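Local coordinates for protein metallo-carboxypeptidase (Pseudomonas aeruginosa, PDB 4A38) that probably acts as a zinc-dependent carboxypeptidase of the M14 family, removing C-terminal residues from peptide substrates, at residues A177-G182 with D238-W243; R231-G236 with R250-W255; D271-E276 with A344-M349. One frame throughout, in Å; residues are numbered along the deposited sequence.

In the fold
All three interactions lie in the zinc carboxypeptidase domain and reach the bound benzylsuccinate, yet they show how chemistry changes with depth. Interaction 3 is fully buried, a parallel pairing of neighbouring strands in the central sheet whose backbone bonds present a zinc ligand and an acidic side chain. Interaction 1 is also buried but joins two loops, so side-chain hydrogen bonds and one water take over the work of the backbone. Interaction 2, about 18 Å from interaction 3 between centres, is partly exposed and ties a turn to the start of helix 252-264. A salt bridge between Arg-231 and Asp-238 links interactions 1 and 2, while Gln-179 reaches toward Asp-271 from interaction 1 to 3.

Interaction 1 of 3, residues A177-G182 with D238-W243; sequences AQQHPG and DLNRAW. With ZN (zinc ion), chain C; BZS (L-benzylsuccinic acid), chain D.
His-180 and Asp-238 illustrate how a second-shell carboxylate can orient a metal ligand. His-180 NE2 donates to Asp-238 OD1 over 2.8 Å; the acceptor lies in the imidazole plane, whereas the carboxylate is turned 71° from the ring and is approached on its syn side but well out of its own plane. On the other face of the carboxylate, the backbone N of Asn-240 donates to the same OD1, closing an Asx turn. Asp-238 OD2 salt-bridges Arg-231. Thus fixed, the ring offers ND1 to zinc at 2.1 Å.

Amide bonds form a second group. Trp-243 NE1 donates to Gln-179 OE1 at 2.7 Å, the oxygen meeting the indole edge in plane. Gln-179 NE2 makes a weak bond to Asn-240 OD1, their amide planes 67° apart, and probably a further hydrogen bond to Asp-271 OD1. Asn-240 CG lies opposite its backbone N (chi1 -152°), which swings the amide toward Gln-179 and the inhibitor. One water bridges the backbones, donating to Gln-179 O at 2.6 Å and accepting from Leu-239 N.

The inhibitor supplies the third group: Asn-240 ND2 donates to benzylsuccinate O4 at 2.9 Å, and Arg-241 grips the same carboxylate edge-on, NH1 to O4 and NH2 to O3. Zinc held by His-180, Glu-183 of the same HxxE motif and His-273, beside an Asn-Arg pair that clasps a carboxylate, is the characteristic active site of M14 metallocarboxypeptidases.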
loop_
_atom_site.group_PDB
_atom_site.type_symbol
_atom_site.label_atom_id
_atom_site.label_comp_id
_atom_site.label_asym_id
_atom_site.label_seq_id
_atom_site.Cartn_x
_atom_site.Cartn_y
_atom_site.Cartn_z
ATOM N N ALA A 177 -5.448 -3.423 3.242
ATOM C CA ALA A 177 -4.245 -2.881 2.644
ATOM C C ALA A 177 -2.912 -3.537 2.929
ATOM O O ALA A 177 -2.705 -4.177 3.957
ATOM C CB ALA A 177 -4.147 -1.394 2.989
ATOM N N GLN A 178 -2.016 -3.357 1.967
ATOM C CA GLN A 178 -0.634 -3.824 2.017
ATOM C C GLN A 178 -0.382 -5.327 2.161
ATOM O O GLN A 178 0.430 -5.748 3.002
ATOM C CB GLN A 178 0.121 -3.042 3.120
ATOM C CG GLN A 178 1.607 -2.754 2.822
ATOM C CD GLN A 178 2.186 -1.670 3.729
ATOM O OE1 GLN A 178 1.487 -0.740 4.104
ATOM N NE2 GLN A 178 3.468 -1.784 4.076
ATOM N N GLN A 179 -1.069 -6.132 1.352
ATOM C CA GLN A 179 -0.841 -7.579 1.360
ATOM C C GLN A 179 0.613 -7.750 0.926
ATOM O O GLN A 179 1.285 -8.715 1.286
ATOM C CB GLN A 179 -1.739 -8.301 0.352
ATOM C CG GLN A 179 -3.212 -8.357 0.718
ATOM C CD GLN A 179 -3.986 -9.262 -0.212
ATOM O OE1 GLN A 179 -3.870 -10.491 -0.141
ATOM N NE2 GLN A 179 -4.780 -8.661 -1.104
ATOM N N HIS A 180 1.073 -6.798 0.121
ATOM C CA HIS A 180 2.451 -6.777 -0.359
ATOM C C HIS A 180 3.200 -5.806 0.563
ATOM O O HIS A 180 3.008 -4.583 0.502
ATOM C CB HIS A 180 2.478 -6.330 -1.831
ATOM C CG HIS A 180 1.883 -7.348 -2.761
ATOM N ND1 HIS A 180 1.288 -7.014 -3.959
ATOM C CD2 HIS A 180 1.781 -8.697 -2.657
ATOM C CE1 HIS A 180 0.840 -8.111 -4.547
ATOM N NE2 HIS A 180 1.131 -9.143 -3.780
ATOM N N PRO A 181 4.070 -6.351 1.429
ATOM C CA PRO A 181 4.861 -5.580 2.397
ATOM C C PRO A 181 5.609 -4.341 1.914
ATOM O O PRO A 181 5.633 -3.330 2.607
ATOM C CB PRO A 181 5.791 -6.637 3.004
ATOM C CG PRO A 181 5.969 -7.614 1.887
ATOM C CD PRO A 181 4.568 -7.738 1.336
ATOM N N GLY A 182 6.216 -4.399 0.735
ATOM C CA GLY A 182 6.943 -3.242 0.252
ATOM C C GLY A 182 6.106 -2.055 -0.198
ATOM O O GLY A 182 6.640 -0.964 -0.399
ATOM N N ASP A 238 2.953 -15.214 -1.589
ATOM C CA ASP A 238 2.428 -13.943 -2.078
ATOM C C ASP A 238 0.956 -13.993 -1.654
ATOM O O ASP A 238 0.178 -14.794 -2.179
ATOM C CB ASP A 238 2.545 -13.890 -3.609
ATOM C CG ASP A 238 2.017 -12.588 -4.206
ATOM O OD1 ASP A 238 1.116 -11.949 -3.616
ATOM O OD2 ASP A 238 2.497 -12.215 -5.289
ATOM N N LEU A 239 0.576 -13.141 -0.710
ATOM C CA LEU A 239 -0.782 -13.136 -0.203
ATOM C C LEU A 239 -1.860 -12.852 -1.241
ATOM O O LEU A 239 -2.978 -13.333 -1.115
ATOM C CB LEU A 239 -0.899 -12.152 0.967
ATOM C CG LEU A 239 -0.184 -12.557 2.264
ATOM C CD1 LEU A 239 -0.472 -11.529 3.350
ATOM C CD2 LEU A 239 -0.643 -13.958 2.703
ATOM N N ASN A 240 -1.527 -12.091 -2.277
ATOM C CA ASN A 240 -2.514 -11.793 -3.292
ATOM C C ASN A 240 -2.538 -12.813 -4.420
ATOM O O ASN A 240 -2.837 -12.488 -5.575
ATOM C CB ASN A 240 -2.314 -10.387 -3.853
ATOM C CG ASN A 240 -3.613 -9.795 -4.346
ATOM O OD1 ASN A 240 -4.687 -10.156 -3.867
ATOM N ND2 ASN A 240 -3.527 -8.880 -5.284
ATOM N N ARG A 241 -2.214 -14.051 -4.060
ATOM C CA ARG A 241 -2.222 -15.185 -4.966
ATOM C C ARG A 241 -2.769 -16.355 -4.147
ATOM O O ARG A 241 -2.802 -17.492 -4.613
ATOM C CB ARG A 241 -0.800 -15.521 -5.448
ATOM C CG ARG A 241 -0.194 -14.536 -6.438
ATOM C CD ARG A 241 -0.955 -14.494 -7.763
ATOM N NE ARG A 241 -0.336 -13.555 -8.693
ATOM C CZ ARG A 241 -0.375 -12.230 -8.571
ATOM N NH1 ARG A 241 -1.014 -11.662 -7.556
ATOM N NH2 ARG A 241 0.234 -11.468 -9.466
ATOM N N ALA A 242 -3.202 -16.069 -2.926
ATOM C CA ALA A 242 -3.705 -17.101 -2.025
ATOM C C ALA A 242 -5.200 -17.058 -1.740
ATOM O O ALA A 242 -5.684 -17.803 -0.881
ATOM C CB ALA A 242 -2.947 -17.034 -0.708
ATOM N N TRP A 243 -5.938 -16.215 -2.455
ATOM C CA TRP A 243 -7.368 -16.093 -2.201
ATOM C C TRP A 243 -8.212 -17.273 -2.675
ATOM O O TRP A 243 -9.266 -17.541 -2.116
ATOM C CB TRP A 243 -7.892 -14.757 -2.758
ATOM C CG TRP A 243 -7.312 -13.589 -1.981
ATOM C CD1 TRP A 243 -6.001 -13.191 -1.959
ATOM C CD2 TRP A 243 -7.974 -12.815 -0.968
ATOM N NE1 TRP A 243 -5.805 -12.238 -0.984
ATOM C CE2 TRP A 243 -6.998 -11.989 -0.363
ATOM C CE3 TRP A 243 -9.299 -12.744 -0.510
ATOM C CZ2 TRP A 243 -7.299 -11.105 0.678
ATOM C CZ3 TRP A 243 -9.598 -11.857 0.538
ATOM C CH2 TRP A 243 -8.597 -11.052 1.114
HETATM ZN ZN ZN C . 0.643 -5.162 -4.597
HETATM C C1 BZS D . 0.443 -5.261 -7.246
HETATM C C2 BZS D . -0.400 -5.650 -8.464
HETATM C CA BZS D . -1.423 -6.707 -8.049
HETATM C C BZS D . -0.725 -8.052 -7.837
HETATM C CB BZS D . -2.511 -6.866 -9.110
HETATM O O1 BZS D . 0.232 -4.151 -6.716
HETATM O O2 BZS D . 1.269 -6.103 -6.837
HETATM O O3 BZS D . 0.105 -8.413 -8.696
HETATM O O4 BZS D . -1.039 -8.710 -6.821
HETATM O O HOH W 1 2.347 -10.921 0.372
#

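Interaction 2 of 3, residues R231-G236 with R250-W255; sequences RTNAAG and RSPEVW. With BZS (L-benzylsuccinic acid), chain D.
Asn-233 and the residues at the start of helix 252-264 show how one amide group can fasten a loop to a helix. Its ND2 donates twice: to the carbonyl Arg-250 O at 2.9 Å, nearly straight and in the carbonyl plane, and to Glu-253 OE1 at 3.3 Å. Both acceptors lie in the amide plane, while the Glu-253 carboxylate is turned 51° against it and receives the bond on its syn side but well out of its own plane. CG of Asn-233 sits between its backbone N and carbonyl carbon (chi1 70°), a setting that turns OD1 back to the backbone, where it accepts from Gln-237 N and, weakly, from Gly-236 N.

Around this centre the packing is lighter. Ala-235 CB rests 4.0 Å from Arg-250 CG, where the extended arginine chain passes alongside the turn. A water joins the same two residues, donating to Ala-235 O at 2.7 Å and accepting from Arg-250 NH1, while Arg-250 NE is held by Gln-237.

In the next layer, Gly-236 N returns to Asn-233 O at 2.9 Å, closing a type I turn that Gly-236 ends with a positive phi (97°), a conformation glycine adopts readily. At the loop's other end, Arg-231 spans both carboxylates of benzylsuccinate, NH1 to O2 at 2.6 Å and NH2 to O3 at 2.8 Å. The arrangement is thus a type I turn docked on a helix N-terminus; the arginine heading the loop binds the inhibitor and probably contacts substrate, as the corresponding active-site arginine does in M14 carboxypeptidases.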
loop_
_atom_site.group_PDB
_atom_site.type_symbol
_atom_site.label_atom_id
_atom_site.label_comp_id
_atom_site.label_asym_id
_atom_site.label_seq_id
_atom_site.Cartn_x
_atom_site.Cartn_y
_atom_site.Cartn_z
ATOM N N ARG A 231 7.472 -8.509 -1.444
ATOM C CA ARG A 231 6.315 -9.259 -1.914
ATOM C C ARG A 231 5.603 -10.300 -1.058
ATOM O O ARG A 231 4.371 -10.403 -1.089
ATOM C CB ARG A 231 6.732 -9.935 -3.223
ATOM C CG ARG A 231 5.610 -10.478 -4.075
ATOM C CD ARG A 231 4.944 -9.352 -4.842
ATOM N NE ARG A 231 3.841 -9.863 -5.635
ATOM C CZ ARG A 231 3.012 -9.100 -6.333
ATOM N NH1 ARG A 231 3.168 -7.777 -6.337
ATOM N NH2 ARG A 231 2.009 -9.657 -7.002
ATOM N N THR A 232 6.363 -11.081 -0.300
ATOM C CA THR A 232 5.760 -12.176 0.445
ATOM C C THR A 232 5.658 -12.066 1.956
ATOM O O THR A 232 6.273 -11.190 2.564
ATOM C CB THR A 232 6.497 -13.491 0.091
ATOM O OG1 THR A 232 7.905 -13.319 0.286
ATOM C CG2 THR A 232 6.259 -13.852 -1.368
ATOM N N ASN A 233 4.847 -12.946 2.554
ATOM C CA ASN A 233 4.724 -12.975 4.000
ATOM C C ASN A 233 5.892 -13.807 4.518
ATOM O O ASN A 233 6.744 -14.239 3.735
ATOM C CB ASN A 233 3.363 -13.545 4.452
ATOM C CG ASN A 233 3.198 -15.038 4.187
ATOM O OD1 ASN A 233 4.031 -15.689 3.557
ATOM N ND2 ASN A 233 2.092 -15.583 4.677
ATOM N N ALA A 234 5.948 -14.024 5.825
ATOM C CA ALA A 234 7.060 -14.765 6.412
ATOM C C ALA A 234 7.304 -16.119 5.755
ATOM O O ALA A 234 8.455 -16.500 5.532
ATOM C CB ALA A 234 6.839 -14.945 7.922
ATOM N N ALA A 235 6.226 -16.828 5.431
ATOM C CA ALA A 235 6.333 -18.156 4.827
ATOM C C ALA A 235 6.835 -18.155 3.390
ATOM O O ALA A 235 7.218 -19.202 2.867
ATOM C CB ALA A 235 4.985 -18.874 4.906
ATOM N N GLY A 236 6.837 -16.990 2.756
ATOM C CA GLY A 236 7.297 -16.910 1.380
ATOM C C GLY A 236 6.146 -16.954 0.389
ATOM O O GLY A 236 6.355 -17.141 -0.809
ATOM N N ARG A 250 0.046 -21.466 5.906
ATOM C CA ARG A 250 0.918 -20.690 5.024
ATOM C C ARG A 250 0.470 -19.249 4.777
ATOM O O ARG A 250 1.304 -18.345 4.641
ATOM C CB ARG A 250 1.078 -21.403 3.681
ATOM C CG ARG A 250 2.115 -20.751 2.759
ATOM C CD ARG A 250 2.150 -21.425 1.388
ATOM N NE ARG A 250 3.191 -20.871 0.521
ATOM C CZ ARG A 250 4.495 -21.006 0.743
ATOM N NH1 ARG A 250 4.927 -21.677 1.803
ATOM N NH2 ARG A 250 5.375 -20.470 -0.094
ATOM N N SER A 251 -0.836 -19.026 4.715
ATOM C CA SER A 251 -1.342 -17.682 4.480
ATOM C C SER A 251 -2.413 -17.341 5.508
ATOM O O SER A 251 -3.546 -17.010 5.158
ATOM C CB SER A 251 -1.903 -17.587 3.065
ATOM O OG SER A 251 -2.823 -18.640 2.838
ATOM N N PRO A 252 -2.058 -17.404 6.800
ATOM C CA PRO A 252 -3.048 -17.094 7.838
ATOM C C PRO A 252 -3.675 -15.709 7.710
ATOM O O PRO A 252 -4.840 -15.518 8.066
ATOM C CB PRO A 252 -2.259 -17.278 9.138
ATOM C CG PRO A 252 -0.849 -16.944 8.733
ATOM C CD PRO A 252 -0.723 -17.619 7.383
ATOM N N GLU A 253 -2.918 -14.748 7.190
ATOM C CA GLU A 253 -3.444 -13.401 7.039
ATOM C C GLU A 253 -4.691 -13.368 6.144
ATOM O O GLU A 253 -5.684 -12.700 6.462
ATOM C CB GLU A 253 -2.359 -12.474 6.489
ATOM C CG GLU A 253 -1.109 -12.389 7.370
ATOM C CD GLU A 253 -0.104 -13.509 7.127
ATOM O OE1 GLU A 253 -0.433 -14.490 6.433
ATOM O OE2 GLU A 253 1.026 -13.401 7.649
ATOM N N VAL A 254 -4.644 -14.103 5.035
ATOM C CA VAL A 254 -5.768 -14.151 4.095
ATOM C C VAL A 254 -6.890 -15.046 4.609
ATOM O O VAL A 254 -8.068 -14.721 4.470
ATOM C CB VAL A 254 -5.293 -14.623 2.699
ATOM C CG1 VAL A 254 -6.491 -14.892 1.769
ATOM C CG2 VAL A 254 -4.419 -13.534 2.082
ATOM N N TRP A 255 -6.508 -16.159 5.230
ATOM C CA TRP A 255 -7.458 -17.112 5.796
ATOM C C TRP A 255 -8.374 -16.410 6.802
ATOM O O TRP A 255 -9.595 -16.563 6.760
ATOM C CB TRP A 255 -6.684 -18.253 6.465
ATOM C CG TRP A 255 -7.546 -19.286 7.066
ATOM C CD1 TRP A 255 -8.008 -19.313 8.339
ATOM C CD2 TRP A 255 -8.106 -20.425 6.405
ATOM N NE1 TRP A 255 -8.828 -20.397 8.522
ATOM C CE2 TRP A 255 -8.908 -21.099 7.349
ATOM C CE3 TRP A 255 -8.013 -20.942 5.105
ATOM C CZ2 TRP A 255 -9.617 -22.268 7.039
ATOM C CZ3 TRP A 255 -8.718 -22.108 4.793
ATOM C CH2 TRP A 255 -9.508 -22.754 5.760
HETATM C C1 BZS D . 0.443 -5.261 -7.246
HETATM C C2 BZS D . -0.400 -5.650 -8.464
HETATM C CA BZS D . -1.423 -6.707 -8.049
HETATM C C BZS D . -0.725 -8.052 -7.837
HETATM C CB BZS D . -2.511 -6.866 -9.110
HETATM O O1 BZS D . 0.232 -4.151 -6.716
HETATM O O2 BZS D . 1.269 -6.103 -6.837
HETATM O O3 BZS D . 0.105 -8.413 -8.696
HETATM O O4 BZS D . -1.039 -8.710 -6.821
HETATM O O HOH W 2 3.655 -13.862 7.565
HETATM O O HOH W 3 7.600 -21.769 3.573
#

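Interaction 3 of 3, residues D271-E276 with A344-M349; sequences DIHGDE and AFTIEM. With ZN (zinc ion), chain C; BZS (L-benzylsuccinic acid), chain D.
Met-349 O is gripped by two successive residues of the neighbouring strand: Asp-275 N donates to it at 2.8 Å, and Gly-274 CA approaches to 3.1 Å in a CA-H...O contact. Asp-271 O repeats the pattern with exchanged roles, accepting from Ile-347 N at 2.8 Å with Thr-346 CA beside it. Further backbone bonds, Asp-271 N to Phe-345 O, His-273 N to Ile-347 O and Met-349 N to His-273 O, complete the pairing of two parallel strands whose segment axes diverge by 35°.

Alternation along the strands sorts the side chains. On one face, Ile-272 and Ile-347 lie side by side, and Met-349, bent at its last torsion (chi3 -71°), brings CE within 3.6 Å of Ile-272 CG2; helix 185-196 covers this apolar side through Phe-189.

The other face is polar. His-273 binds zinc through ND1 at 2.3 Å, alongside His-180 and Glu-183, and its NE2 donates to Asp-271 OD2, which lies in the ring plane although the histidine comes from above the carboxylate. Benzylsuccinate CA lies over one face of the imidazole. Glu-348, one strand across, bends at chi2 (-83°), and this turn carries its carboxylate back toward His-273: OE1 lies 3.6 Å from His-273 CB, and OE2 is 3.1 Å from benzylsuccinate O1. Tyr-319 OH adds a weak bond to OE2.

Paired strands of the central mixed sheet therefore place a zinc histidine and the glutamate predicted to be the proton donor/acceptor on adjacent positions of one face, the framework of the M14 carboxypeptidase active site.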
loop_
_atom_site.group_PDB
_atom_site.type_symbol
_atom_site.label_atom_id
_atom_site.label_comp_id
_atom_site.label_asym_id
_atom_site.label_seq_id
_atom_site.Cartn_x
_atom_site.Cartn_y
_atom_site.Cartn_z
ATOM N N ASP A 271 -8.910 -3.225 -2.556
ATOM C CA ASP A 271 -7.638 -3.820 -2.146
ATOM C C ASP A 271 -6.599 -2.770 -2.504
ATOM O O ASP A 271 -6.387 -2.483 -3.676
ATOM C CB ASP A 271 -7.404 -5.121 -2.923
ATOM C CG ASP A 271 -6.220 -5.917 -2.406
ATOM O OD1 ASP A 271 -5.740 -5.658 -1.281
ATOM O OD2 ASP A 271 -5.775 -6.823 -3.131
ATOM N N ILE A 272 -5.975 -2.180 -1.490
ATOM C CA ILE A 272 -5.011 -1.110 -1.704
ATOM C C ILE A 272 -3.568 -1.569 -1.895
ATOM O O ILE A 272 -2.980 -2.211 -1.017
ATOM C CB ILE A 272 -5.085 -0.079 -0.547
ATOM C CG1 ILE A 272 -6.341 0.806 -0.669
ATOM C CG2 ILE A 272 -3.908 0.869 -0.643
ATOM C CD1 ILE A 272 -7.658 0.116 -0.839
ATOM N N HIS A 273 -3.003 -1.226 -3.056
ATOM C CA HIS A 273 -1.638 -1.604 -3.404
ATOM C C HIS A 273 -0.824 -0.402 -3.887
ATOM O O HIS A 273 -1.292 0.738 -3.879
ATOM C CB HIS A 273 -1.631 -2.658 -4.523
ATOM C CG HIS A 273 -2.275 -3.960 -4.157
ATOM N ND1 HIS A 273 -1.556 -5.131 -4.035
ATOM C CD2 HIS A 273 -3.570 -4.295 -3.948
ATOM C CE1 HIS A 273 -2.382 -6.129 -3.768
ATOM N NE2 HIS A 273 -3.608 -5.647 -3.709
ATOM N N GLY A 274 0.402 -0.695 -4.310
ATOM C CA GLY A 274 1.300 0.318 -4.833
ATOM C C GLY A 274 1.973 -0.280 -6.049
ATOM O O GLY A 274 2.343 -1.458 -6.032
ATOM N N ASP A 275 2.125 0.495 -7.118
ATOM C CA ASP A 275 2.768 -0.029 -8.325
ATOM C C ASP A 275 4.112 0.651 -8.576
ATOM O O ASP A 275 4.196 1.873 -8.632
ATOM C CB ASP A 275 1.871 0.162 -9.554
ATOM C CG ASP A 275 2.475 -0.455 -10.806
ATOM O OD1 ASP A 275 2.423 -1.695 -10.950
ATOM O OD2 ASP A 275 3.026 0.289 -11.632
ATOM N N GLU A 276 5.155 -0.159 -8.754
ATOM C CA GLU A 276 6.517 0.327 -8.983
ATOM C C GLU A 276 6.724 1.080 -10.304
ATOM O O GLU A 276 7.377 2.128 -10.346
ATOM C CB GLU A 276 7.496 -0.864 -8.916
ATOM C CG GLU A 276 7.519 -1.612 -7.560
ATOM C CD GLU A 276 6.413 -2.656 -7.398
ATOM O OE1 GLU A 276 5.433 -2.653 -8.180
ATOM O OE2 GLU A 276 6.527 -3.483 -6.461
ATOM N N ALA A 344 -15.701 -4.306 -6.756
ATOM C CA ALA A 344 -14.380 -4.560 -6.188
ATOM C C ALA A 344 -13.281 -3.989 -7.084
ATOM O O ALA A 344 -13.330 -4.120 -8.309
ATOM C CB ALA A 344 -14.181 -6.064 -5.994
ATOM N N PHE A 345 -12.295 -3.353 -6.456
ATOM C CA PHE A 345 -11.175 -2.738 -7.155
ATOM C C PHE A 345 -9.876 -2.949 -6.413
ATOM O O PHE A 345 -9.868 -3.156 -5.194
ATOM C CB PHE A 345 -11.338 -1.218 -7.218
ATOM C CG PHE A 345 -12.168 -0.730 -8.346
ATOM C CD1 PHE A 345 -11.674 -0.749 -9.650
ATOM C CD2 PHE A 345 -13.427 -0.191 -8.105
ATOM C CE1 PHE A 345 -12.421 -0.228 -10.695
ATOM C CE2 PHE A 345 -14.186 0.333 -9.144
ATOM C CZ PHE A 345 -13.682 0.317 -10.439
ATOM N N THR A 346 -8.754 -2.957 -7.222
ATOM C CA THR A 346 -7.423 -2.980 -6.636
ATOM C C THR A 346 -7.004 -1.534 -6.897
ATOM O O THR A 346 -6.982 -1.084 -8.045
ATOM C CB THR A 346 -6.453 -3.948 -7.346
ATOM O OG1 THR A 346 -6.948 -5.288 -7.269
ATOM C CG2 THR A 346 -5.124 -3.891 -6.701
ATOM N N ILE A 347 -6.730 -0.721 -5.783
ATOM C CA ILE A 347 -6.314 0.661 -5.944
ATOM C C ILE A 347 -4.798 0.698 -6.021
ATOM O O ILE A 347 -4.106 0.085 -5.208
ATOM C CB ILE A 347 -6.816 1.531 -4.768
ATOM C CG1 ILE A 347 -8.347 1.494 -4.708
ATOM C CG2 ILE A 347 -6.326 2.965 -4.921
ATOM C CD1 ILE A 347 -9.018 2.024 -5.954
ATOM N N GLU A 348 -4.281 1.416 -7.006
ATOM C CA GLU A 348 -2.844 1.500 -7.183
ATOM C C GLU A 348 -2.283 2.903 -7.063
ATOM O O GLU A 348 -2.700 3.813 -7.773
ATOM C CB GLU A 348 -2.454 0.931 -8.548
ATOM C CG GLU A 348 -2.802 -0.526 -8.767
ATOM C CD GLU A 348 -1.775 -1.454 -8.197
ATOM O OE1 GLU A 348 -0.800 -0.969 -7.581
ATOM O OE2 GLU A 348 -1.941 -2.674 -8.370
ATOM N N MET A 349 -1.319 3.069 -6.166
ATOM C CA MET A 349 -0.655 4.349 -5.992
ATOM C C MET A 349 0.792 4.149 -6.473
ATOM O O MET A 349 1.388 3.085 -6.270
ATOM C CB MET A 349 -0.714 4.791 -4.528
ATOM C CG MET A 349 -2.074 5.321 -4.098
ATOM S SD MET A 349 -2.182 5.575 -2.293
ATOM C CE MET A 349 -2.206 3.857 -1.747
HETATM ZN ZN ZN C . 0.643 -5.162 -4.597
HETATM C C1 BZS D . 0.443 -5.261 -7.246
HETATM C C2 BZS D . -0.400 -5.650 -8.464
HETATM C CA BZS D . -1.423 -6.707 -8.049
HETATM C C BZS D . -0.725 -8.052 -7.837
HETATM C CB BZS D . -2.511 -6.866 -9.110
HETATM O O1 BZS D . 0.232 -4.151 -6.716
HETATM O O2 BZS D . 1.269 -6.103 -6.837
HETATM O O3 BZS D . 0.105 -8.413 -8.696
HETATM O O4 BZS D . -1.039 -8.710 -6.821
#